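Universal stress protein MT1672 (Mycobacterium tuberculosis, PDB 1TQ8) is of unknown function but belongs to the universal stress protein A family, whose members typically take part in bacterial stress responses and often bind nucleotides. Local coordinates at residues Ala33-Ala38 with His91-Lys96. Numbering follows the deposited sequence.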
ATOM      1  N   ALA A  33      10.182  18.099  -0.173  1.00 42.72           N
ATOM      2  CA  ALA A  33      10.114  17.305  -1.398  1.00 40.96           C
ATOM      3  C   ALA A  33      10.336  18.228  -2.594  1.00 39.21           C
ATOM      4  O   ALA A  33      10.829  17.806  -3.639  1.00 37.31           O
ATOM      5  CB  ALA A  33       8.764  16.594  -1.508  1.00 37.71           C
ATOM      6  N   VAL A  34       9.966  19.492  -2.428  1.00 38.48           N
ATOM      7  CA  VAL A  34      10.157  20.475  -3.481  1.00 38.53           C
ATOM      8  C   VAL A  34      11.660  20.716  -3.629  1.00 39.59           C
ATOM      9  O   VAL A  34      12.181  20.719  -4.741  1.00 39.28           O
ATOM     10  CB  VAL A  34       9.444  21.795  -3.134  1.00 38.57           C
ATOM     11  CG1 VAL A  34       9.814  22.870  -4.135  1.00 35.76           C
ATOM     12  CG2 VAL A  34       7.938  21.576  -3.129  1.00 37.91           C
ATOM     13  N   ASP A  35      12.353  20.897  -2.507  1.00 40.44           N
ATOM     14  CA  ASP A  35      13.794  21.122  -2.536  1.00 42.66           C
ATOM     15  C   ASP A  35      14.490  19.944  -3.207  1.00 42.87           C
ATOM     16  O   ASP A  35      15.353  20.133  -4.065  1.00 43.81           O
ATOM     17  CB  ASP A  35      14.373  21.300  -1.123  1.00 44.85           C
ATOM     18  CG  ASP A  35      13.894  22.576  -0.434  1.00 47.83           C
ATOM     19  OD1 ASP A  35      13.893  23.654  -1.067  1.00 51.54           O
ATOM     20  OD2 ASP A  35      13.531  22.506   0.759  1.00 50.70           O
ATOM     21  N   ARG A  36      14.121  18.725  -2.828  1.00 41.64           N
ATOM     22  CA  ARG A  36      14.752  17.556  -3.428  1.00 39.90           C
ATOM     23  C   ARG A  36      14.437  17.463  -4.915  1.00 39.53           C
ATOM     24  O   ARG A  36      15.310  17.131  -5.710  1.00 40.21           O
ATOM     25  CB  ARG A  36      14.310  16.276  -2.715  1.00 40.20           C
ATOM     26  CG  ARG A  36      14.776  14.992  -3.399  1.00 43.31           C
ATOM     27  CD  ARG A  36      16.296  14.917  -3.494  1.00 44.68           C
ATOM     28  NE  ARG A  36      16.915  15.003  -2.176  1.00 45.37           N
ATOM     29  CZ  ARG A  36      18.224  15.075  -1.966  1.00 47.99           C
ATOM     30  NH1 ARG A  36      19.062  15.071  -2.996  1.00 47.37           N
ATOM     31  NH2 ARG A  36      18.697  15.160  -0.726  1.00 47.35           N
ATOM     32  N   ALA A  37      13.195  17.758  -5.296  1.00 38.51           N
ATOM     33  CA  ALA A  37      12.817  17.696  -6.706  1.00 37.00           C
ATOM     34  C   ALA A  37      13.569  18.768  -7.494  1.00 38.10           C
ATOM     35  O   ALA A  37      13.964  18.558  -8.644  1.00 36.33           O
ATOM     36  CB  ALA A  37      11.310  17.889  -6.860  1.00 35.26           C
ATOM     37  N   ALA A  38      13.755  19.924  -6.865  1.00 40.47           N
ATOM     38  CA  ALA A  38      14.471  21.029  -7.498  1.00 42.33           C
ATOM     39  C   ALA A  38      15.928  20.633  -7.718  1.00 42.98           C
ATOM     40  O   ALA A  38      16.494  20.879  -8.789  1.00 43.21           O
ATOM     41  CB  ALA A  38      14.394  22.271  -6.625  1.00 41.72           C
ATOM     42  N   HIS A  91      13.324  27.588  -7.222  1.00 50.89           N
ATOM     43  CA  HIS A  91      14.393  28.403  -7.804  1.00 53.35           C
ATOM     44  C   HIS A  91      15.585  28.495  -6.844  1.00 51.84           C
ATOM     45  O   HIS A  91      16.713  28.192  -7.225  1.00 50.19           O
ATOM     46  CB  HIS A  91      13.868  29.805  -8.151  1.00 54.98           C
ATOM     47  CG  HIS A  91      13.011  29.843  -9.384  1.00 58.14           C
ATOM     48  ND1 HIS A  91      11.948  30.712  -9.530  1.00 59.73           N
ATOM     49  CD2 HIS A  91      13.062  29.120 -10.528  1.00 58.25           C
ATOM     50  CE1 HIS A  91      11.381  30.520 -10.709  1.00 58.16           C
ATOM     51  NE2 HIS A  91      12.037  29.559 -11.335  1.00 58.57           N
ATOM     52  N   ASN A  92      15.337  28.875  -5.596  1.00 51.65           N
ATOM     53  CA  ASN A  92      16.418  28.984  -4.628  1.00 53.19           C
ATOM     54  C   ASN A  92      17.150  27.674  -4.420  1.00 53.62           C
ATOM     55  O   ASN A  92      18.158  27.628  -3.721  1.00 56.58           O
ATOM     56  CB  ASN A  92      15.896  29.482  -3.283  1.00 52.49           C
ATOM     57  CG  ASN A  92      15.193  30.812  -3.399  1.00 53.08           C
ATOM     58  OD1 ASN A  92      15.414  31.557  -4.356  1.00 52.63           O
ATOM     59  ND2 ASN A  92      14.350  31.127  -2.420  1.00 51.26           N
ATOM     60  N   ALA A  93      16.647  26.602  -5.012  1.00 54.00           N
ATOM     61  CA  ALA A  93      17.295  25.312  -4.859  1.00 53.47           C
ATOM     62  C   ALA A  93      18.033  24.931  -6.134  1.00 54.37           C
ATOM     63  O   ALA A  93      18.477  23.794  -6.287  1.00 55.71           O
ATOM     64  CB  ALA A  93      16.275  24.254  -4.503  1.00 53.80           C
ATOM     65  N   GLY A  94      18.156  25.880  -7.056  1.00 54.81           N
ATOM     66  CA  GLY A  94      18.873  25.611  -8.291  1.00 55.94           C
ATOM     67  C   GLY A  94      18.031  25.248  -9.499  1.00 57.69           C
ATOM     68  O   GLY A  94      18.561  25.153 -10.609  1.00 59.92           O
ATOM     69  N   ALA A  95      16.734  25.035  -9.297  1.00 56.23           N
ATOM     70  CA  ALA A  95      15.845  24.693 -10.397  1.00 54.30           C
ATOM     71  C   ALA A  95      15.623  25.944 -11.241  1.00 53.87           C
ATOM     72  O   ALA A  95      15.117  26.948 -10.741  1.00 54.09           O
ATOM     73  CB  ALA A  95      14.520  24.175  -9.849  1.00 54.82           C
ATOM     74  N   LYS A  96      15.998  25.884 -12.516  1.00 54.18           N
ATOM     75  CA  LYS A  96      15.851  27.028 -13.420  1.00 56.08           C
ATOM     76  C   LYS A  96      14.501  27.098 -14.128  1.00 56.76           C
ATOM     77  O   LYS A  96      13.890  28.163 -14.212  1.00 57.98           O
ATOM     78  CB  LYS A  96      16.943  27.007 -14.499  1.00 57.98           C
ATOM     79  CG  LYS A  96      18.373  27.184 -14.014  1.00 60.49           C
ATOM     80  CD  LYS A  96      18.706  28.639 -13.715  1.00 63.95           C
ATOM     81  CE  LYS A  96      20.219  28.839 -13.564  1.00 65.38           C
ATOM     82  NZ  LYS A  96      20.983  28.404 -14.787  1.00 65.06           N
TER
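Ala38 meets Ala93 and Ala95 through methyl groups. Ala38 CB lies 3.5 Å from Ala93 CB and 3.7 Å from Ala95 CB. All three CA-CB bonds point across the contact. The alanines bring the backbones close, with Ala38 CA 4.9 Å from Ala95 CA. Ala38 and Ala95 are buried, and Ala95 also rests on Leu47 of strand 46-52.

The carboxylate of Asp35 merely skirts a methyl, with Asp35 OD1 4.2 Å from Ala93 CB. With CG anti to the backbone C (chi1 -67°), this carboxylate swings toward the loop, although the CA-CB bond of Asp35 points neither at the loop nor away from it. Its polar partner lies outside the two segments: Asp35 OD2 forms a salt bridge with Arg89 of helix 79-91, so the charge ties the two helices together beside the methyl contact.

The backbone sets the loop in place. A Schellman motif ends helix 79-91, with Gly94 N bonded to His91 O at 2.7 Å and Ala95 N to Ala90 O. Gly94 is the C-prime residue, and its positive phi of 98° suits glycine. Beyond the turn, Lys96 pairs by backbone with Gly42, just past helix 28-41.

No hydrogen bond joins residues 33-38 to 91-96. Three methyls carry the contact, which is small and apolar, seating the loop that leads from helix 79-91 into strand 97-103 against helix 28-41 of the parallel alpha/beta fold.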